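Local coordinates for hypothetical Membrane Spanning Protein (Bacillus cereus, PDB 2FB5) that catalyses the condensation of two ATP molecules into the signalling nucleotide cyclic di-AMP and is required for efficient spore formation, at residues L104-L118 / L139-P153. Numbering follows the deposited sequence.
Sequences LEALIQTGTTLNAHL and LVKNNHIVSAANILP
T112 and A148 exchange two backbone hydrogen bonds, pairing strand 112-117, outermost in this chain's sheet, antiparallel to strand 144-150. A116 and I145 form a second such pair; between them the register slips by one residue at a G1 beta bulge. There V146 O takes two donors from the same face of its carbonyl plane, L114 N at 2.8 Å and N115 N at 2.9 Å. Beyond the corner at A148 and A149, Q109 and I151 pair again through two backbone bonds.

Apolar branches pack between the segments. L118 CG is anti to its backbone N (chi1 -175°), which brings CD1 within 3.7 Å of V140 CG2, crossing that valine at about a right angle, while L118 CG packs on I145 CG1. L114 reaches I145 CG2 through CD2; the short A148 side chain lets L114 CD1 come within 3.7 Å of A148 N. Helix 120-126 covers I145 and L118 through L123. Beyond the corner, I108 CG1 lies alongside L152 CD1 at 3.9 Å.

One water bridges T110 OG1 and S147 OG, donating to the serine; a second links H117 ND1 to N143 O, donating to the carbonyl. Main-chain bonds thus fix the strand's register, bulge included, while L114 within it and I108 and L118 on its flanks pack this edge segment against the domain core.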
loop_
_atom_site.group_PDB
_atom_site.type_symbol
_atom_site.label_atom_id
_atom_site.label_comp_id
_atom_site.label_asym_id
_atom_site.label_seq_id
_atom_site.Cartn_x
_atom_site.Cartn_y
_atom_site.Cartn_z
ATOM N N LEU A 104 16.337 -18.531 2.997
ATOM C CA LEU A 104 16.170 -19.925 2.613
ATOM C C LEU A 104 17.356 -20.842 2.913
ATOM O O LEU A 104 17.314 -22.029 2.582
ATOM C CB LEU A 104 15.854 -19.985 1.111
ATOM C CG LEU A 104 14.634 -19.173 0.666
ATOM C CD1 LEU A 104 14.536 -19.125 -0.849
ATOM C CD2 LEU A 104 13.363 -19.778 1.283
ATOM N N GLU A 105 18.401 -20.298 3.537
ATOM C CA GLU A 105 19.653 -21.049 3.724
ATOM C C GLU A 105 19.513 -22.304 4.607
ATOM O O GLU A 105 20.259 -23.261 4.433
ATOM C CB GLU A 105 20.782 -20.135 4.239
ATOM C CG GLU A 105 20.715 -19.817 5.732
ATOM C CD GLU A 105 19.549 -18.907 6.099
ATOM O OE1 GLU A 105 19.073 -18.991 7.248
ATOM O OE2 GLU A 105 19.101 -18.123 5.232
ATOM N N ALA A 106 18.559 -22.304 5.532
ATOM C CA ALA A 106 18.339 -23.484 6.378
ATOM C C ALA A 106 17.514 -24.557 5.662
ATOM O O ALA A 106 17.466 -25.703 6.100
ATOM C CB ALA A 106 17.679 -23.092 7.688
ATOM N N LEU A 107 16.873 -24.181 4.555
ATOM C CA LEU A 107 15.971 -25.089 3.836
ATOM C C LEU A 107 16.564 -25.688 2.561
ATOM O O LEU A 107 16.075 -26.707 2.059
ATOM C CB LEU A 107 14.665 -24.360 3.491
ATOM C CG LEU A 107 13.774 -23.918 4.657
ATOM C CD1 LEU A 107 12.695 -22.971 4.152
ATOM C CD2 LEU A 107 13.143 -25.130 5.327
ATOM N N ILE A 108 17.591 -25.026 2.028
ATOM C CA ILE A 108 18.207 -25.425 0.772
ATOM C C ILE A 108 19.604 -25.957 1.057
ATOM O O ILE A 108 20.385 -25.314 1.761
ATOM C CB ILE A 108 18.279 -24.213 -0.203
ATOM C CG1 ILE A 108 16.867 -23.799 -0.644
ATOM C CG2 ILE A 108 19.213 -24.505 -1.383
ATOM C CD1 ILE A 108 16.822 -22.539 -1.587
ATOM N N GLN A 109 19.914 -27.136 0.533
ATOM C CA GLN A 109 21.278 -27.632 0.602
ATOM C C GLN A 109 22.009 -27.186 -0.666
ATOM O O GLN A 109 21.635 -27.569 -1.780
ATOM C CB GLN A 109 21.311 -29.152 0.766
ATOM C CG GLN A 109 20.587 -29.640 2.042
ATOM C CD GLN A 109 19.252 -30.300 1.737
ATOM O OE1 GLN A 109 19.212 -31.475 1.376
ATOM N NE2 GLN A 109 18.150 -29.549 1.887
ATOM N N THR A 110 23.040 -26.369 -0.481
ATOM C CA THR A 110 23.747 -25.734 -1.599
ATOM C C THR A 110 24.516 -26.755 -2.438
ATOM O O THR A 110 25.200 -27.623 -1.896
ATOM C CB THR A 110 24.702 -24.626 -1.102
ATOM O OG1 THR A 110 23.956 -23.663 -0.363
ATOM C CG2 THR A 110 25.383 -23.905 -2.284
ATOM N N GLY A 111 24.385 -26.653 -3.762
ATOM C CA GLY A 111 25.198 -27.443 -4.671
ATOM C C GLY A 111 26.496 -26.702 -4.902
ATOM O O GLY A 111 27.462 -26.897 -4.183
ATOM N N THR A 112 26.498 -25.827 -5.902
ATOM C CA THR A 112 27.652 -25.011 -6.253
ATOM C C THR A 112 27.278 -23.539 -6.102
ATOM O O THR A 112 26.242 -23.114 -6.591
ATOM C CB THR A 112 28.056 -25.282 -7.720
ATOM O OG1 THR A 112 28.668 -26.577 -7.811
ATOM C CG2 THR A 112 29.035 -24.236 -8.256
ATOM N N THR A 113 28.125 -22.763 -5.431
ATOM C CA THR A 113 27.892 -21.329 -5.258
ATOM C C THR A 113 28.422 -20.582 -6.479
ATOM O O THR A 113 29.561 -20.812 -6.902
ATOM C CB THR A 113 28.591 -20.826 -3.972
ATOM O OG1 THR A 113 27.916 -21.365 -2.831
ATOM C CG2 THR A 113 28.560 -19.294 -3.869
ATOM N N LEU A 114 27.592 -19.707 -7.042
ATOM C CA LEU A 114 27.994 -18.847 -8.167
ATOM C C LEU A 114 28.077 -17.365 -7.800
ATOM O O LEU A 114 29.000 -16.668 -8.237
ATOM C CB LEU A 114 27.011 -18.993 -9.335
ATOM C CG LEU A 114 27.006 -20.241 -10.221
ATOM C CD1 LEU A 114 26.264 -21.392 -9.574
ATOM C CD2 LEU A 114 26.327 -19.882 -11.530
ATOM N N ASN A 115 27.103 -16.865 -7.031
ATOM C CA ASN A 115 26.997 -15.419 -6.777
ATOM C C ASN A 115 27.187 -14.615 -8.076
ATOM O O ASN A 115 27.927 -13.624 -8.101
ATOM C CB ASN A 115 28.006 -14.965 -5.713
ATOM C CG ASN A 115 27.741 -15.583 -4.351
ATOM O OD1 ASN A 115 26.596 -15.816 -3.981
ATOM N ND2 ASN A 115 28.801 -15.839 -3.597
ATOM N N ALA A 116 26.498 -15.042 -9.137
ATOM C CA ALA A 116 26.672 -14.477 -10.498
ATOM C C ALA A 116 25.612 -13.459 -10.878
ATOM O O ALA A 116 24.485 -13.514 -10.387
ATOM C CB ALA A 116 26.645 -15.604 -11.524
ATOM N N HIS A 117 25.971 -12.560 -11.793
ATOM C CA HIS A 117 25.018 -11.693 -12.446
ATOM C C HIS A 117 23.991 -12.575 -13.166
ATOM O O HIS A 117 24.349 -13.487 -13.925
ATOM C CB HIS A 117 25.768 -10.755 -13.421
ATOM C CG HIS A 117 24.880 -9.881 -14.258
ATOM N ND1 HIS A 117 23.926 -9.043 -13.718
ATOM C CD2 HIS A 117 24.851 -9.671 -15.599
ATOM C CE1 HIS A 117 23.318 -8.385 -14.694
ATOM N NE2 HIS A 117 23.858 -8.752 -15.845
ATOM N N LEU A 118 22.710 -12.334 -12.894
ATOM C CA LEU A 118 21.652 -13.126 -13.521
ATOM C C LEU A 118 21.424 -12.631 -14.930
ATOM O O LEU A 118 21.110 -11.452 -15.129
ATOM C CB LEU A 118 20.347 -13.014 -12.742
ATOM C CG LEU A 118 19.153 -13.882 -13.186
ATOM C CD1 LEU A 118 18.189 -14.022 -12.040
ATOM C CD2 LEU A 118 18.424 -13.325 -14.406
ATOM N N LEU A 139 19.058 -20.954 -7.206
ATOM C CA LEU A 139 18.525 -19.978 -6.260
ATOM C C LEU A 139 18.819 -18.580 -6.779
ATOM O O LEU A 139 19.968 -18.270 -7.087
ATOM C CB LEU A 139 19.177 -20.141 -4.889
ATOM C CG LEU A 139 18.909 -19.059 -3.820
ATOM C CD1 LEU A 139 17.403 -18.825 -3.619
ATOM C CD2 LEU A 139 19.569 -19.470 -2.501
ATOM N N VAL A 140 17.786 -17.741 -6.844
ATOM C CA VAL A 140 17.927 -16.355 -7.299
ATOM C C VAL A 140 17.610 -15.443 -6.105
ATOM O O VAL A 140 16.593 -15.631 -5.435
ATOM C CB VAL A 140 16.951 -16.056 -8.466
ATOM C CG1 VAL A 140 16.782 -14.556 -8.693
ATOM C CG2 VAL A 140 17.393 -16.762 -9.751
ATOM N N LYS A 141 18.499 -14.494 -5.825
ATOM C CA LYS A 141 18.218 -13.449 -4.850
ATOM C C LYS A 141 18.347 -12.138 -5.600
ATOM O O LYS A 141 19.446 -11.759 -5.983
ATOM C CB LYS A 141 19.209 -13.496 -3.694
ATOM C CG LYS A 141 19.140 -12.313 -2.733
ATOM C CD LYS A 141 17.913 -12.390 -1.836
ATOM C CE LYS A 141 17.979 -11.360 -0.722
ATOM N NZ LYS A 141 16.883 -11.612 0.260
ATOM N N ASN A 142 17.217 -11.467 -5.806
ATOM C CA ASN A 142 17.171 -10.209 -6.559
ATOM C C ASN A 142 17.766 -10.389 -7.961
ATOM O O ASN A 142 17.181 -11.103 -8.776
ATOM C CB ASN A 142 17.813 -9.056 -5.753
ATOM C CG ASN A 142 17.425 -7.673 -6.280
ATOM O OD1 ASN A 142 16.536 -7.534 -7.129
ATOM N ND2 ASN A 142 18.103 -6.638 -5.773
ATOM N N ASN A 143 18.925 -9.787 -8.241
ATOM C CA ASN A 143 19.510 -9.854 -9.577
ATOM C C ASN A 143 20.759 -10.745 -9.642
ATOM O O ASN A 143 21.590 -10.597 -10.542
ATOM C CB ASN A 143 19.816 -8.438 -10.129
ATOM C CG ASN A 143 18.621 -7.500 -10.035
ATOM O OD1 ASN A 143 18.725 -6.384 -9.490
ATOM N ND2 ASN A 143 17.477 -7.947 -10.542
ATOM N N HIS A 144 20.879 -11.675 -8.688
ATOM C CA HIS A 144 21.999 -12.615 -8.675
ATOM C C HIS A 144 21.506 -14.054 -8.716
ATOM O O HIS A 144 20.460 -14.375 -8.160
ATOM C CB HIS A 144 22.863 -12.441 -7.410
ATOM C CG HIS A 144 23.691 -11.195 -7.400
ATOM N ND1 HIS A 144 25.014 -11.177 -7.790
ATOM C CD2 HIS A 144 23.396 -9.928 -7.029
ATOM C CE1 HIS A 144 25.489 -9.948 -7.691
ATOM N NE2 HIS A 144 24.527 -9.168 -7.235
ATOM N N ILE A 145 22.274 -14.907 -9.381
ATOM C CA ILE A 145 22.117 -16.340 -9.271
ATOM C C ILE A 145 23.049 -16.711 -8.130
ATOM O O ILE A 145 24.271 -16.658 -8.271
ATOM C CB ILE A 145 22.485 -17.047 -10.611
ATOM C CG1 ILE A 145 21.453 -16.678 -11.691
ATOM C CG2 ILE A 145 22.614 -18.572 -10.445
ATOM C CD1 ILE A 145 21.871 -17.032 -13.114
ATOM N N VAL A 146 22.474 -17.031 -6.976
ATOM C CA VAL A 146 23.282 -17.338 -5.799
ATOM C C VAL A 146 24.039 -18.648 -6.024
ATOM O O VAL A 146 25.248 -18.726 -5.792
ATOM C CB VAL A 146 22.413 -17.447 -4.507
ATOM C CG1 VAL A 146 23.286 -17.753 -3.285
ATOM C CG2 VAL A 146 21.612 -16.165 -4.273
ATOM N N SER A 147 23.310 -19.676 -6.461
ATOM C CA SER A 147 23.826 -21.027 -6.533
ATOM C C SER A 147 22.980 -21.874 -7.469
ATOM O O SER A 147 21.881 -21.468 -7.858
ATOM C CB SER A 147 23.813 -21.655 -5.132
ATOM O OG SER A 147 22.561 -21.434 -4.515
ATOM N N ALA A 148 23.492 -23.062 -7.802
ATOM C CA ALA A 148 22.814 -23.998 -8.696
ATOM C C ALA A 148 23.035 -25.415 -8.204
ATOM O O ALA A 148 23.841 -25.641 -7.300
ATOM C CB ALA A 148 23.349 -23.846 -10.132
ATOM N N ALA A 149 22.342 -26.369 -8.821
ATOM C CA ALA A 149 22.412 -27.772 -8.419
ATOM C C ALA A 149 22.023 -27.947 -6.942
ATOM O O ALA A 149 22.493 -28.865 -6.253
ATOM C CB ALA A 149 23.802 -28.350 -8.714
ATOM N N ASN A 150 21.166 -27.048 -6.456
ATOM C CA ASN A 150 20.738 -27.077 -5.048
ATOM C C ASN A 150 19.727 -28.201 -4.807
ATOM O O ASN A 150 18.999 -28.593 -5.724
ATOM C CB ASN A 150 20.132 -25.722 -4.625
ATOM C CG ASN A 150 21.111 -24.555 -4.764
ATOM O OD1 ASN A 150 20.751 -23.475 -5.251
ATOM N ND2 ASN A 150 22.346 -24.762 -4.353
ATOM N N ILE A 151 19.676 -28.693 -3.571
ATOM C CA ILE A 151 18.682 -29.690 -3.157
ATOM C C ILE A 151 17.600 -29.050 -2.284
ATOM O O ILE A 151 17.907 -28.420 -1.269
ATOM C CB ILE A 151 19.344 -30.848 -2.379
ATOM C CG1 ILE A 151 20.372 -31.552 -3.273
ATOM C CG2 ILE A 151 18.278 -31.858 -1.872
ATOM C CD1 ILE A 151 21.372 -32.399 -2.503
ATOM N N LEU A 152 16.344 -29.217 -2.692
ATOM C CA LEU A 152 15.183 -28.679 -1.980
ATOM C C LEU A 152 14.418 -29.804 -1.284
ATOM O O LEU A 152 14.522 -30.951 -1.717
ATOM C CB LEU A 152 14.231 -28.048 -2.982
ATOM C CG LEU A 152 14.431 -26.598 -3.419
ATOM C CD1 LEU A 152 15.898 -26.231 -3.575
ATOM C CD2 LEU A 152 13.644 -26.348 -4.700
ATOM N N PRO A 153 13.619 -29.476 -0.243
ATOM C CA PRO A 153 12.771 -30.518 0.383
ATOM C C PRO A 153 11.639 -30.923 -0.574
ATOM O O PRO A 153 11.122 -30.076 -1.307
ATOM C CB PRO A 153 12.215 -29.818 1.631
ATOM C CG PRO A 153 12.207 -28.367 1.257
ATOM C CD PRO A 153 13.428 -28.158 0.398
HETATM O O HOH W 1 23.110 -21.325 -1.828
HETATM O O HOH W 2 23.336 -8.733 -11.132
#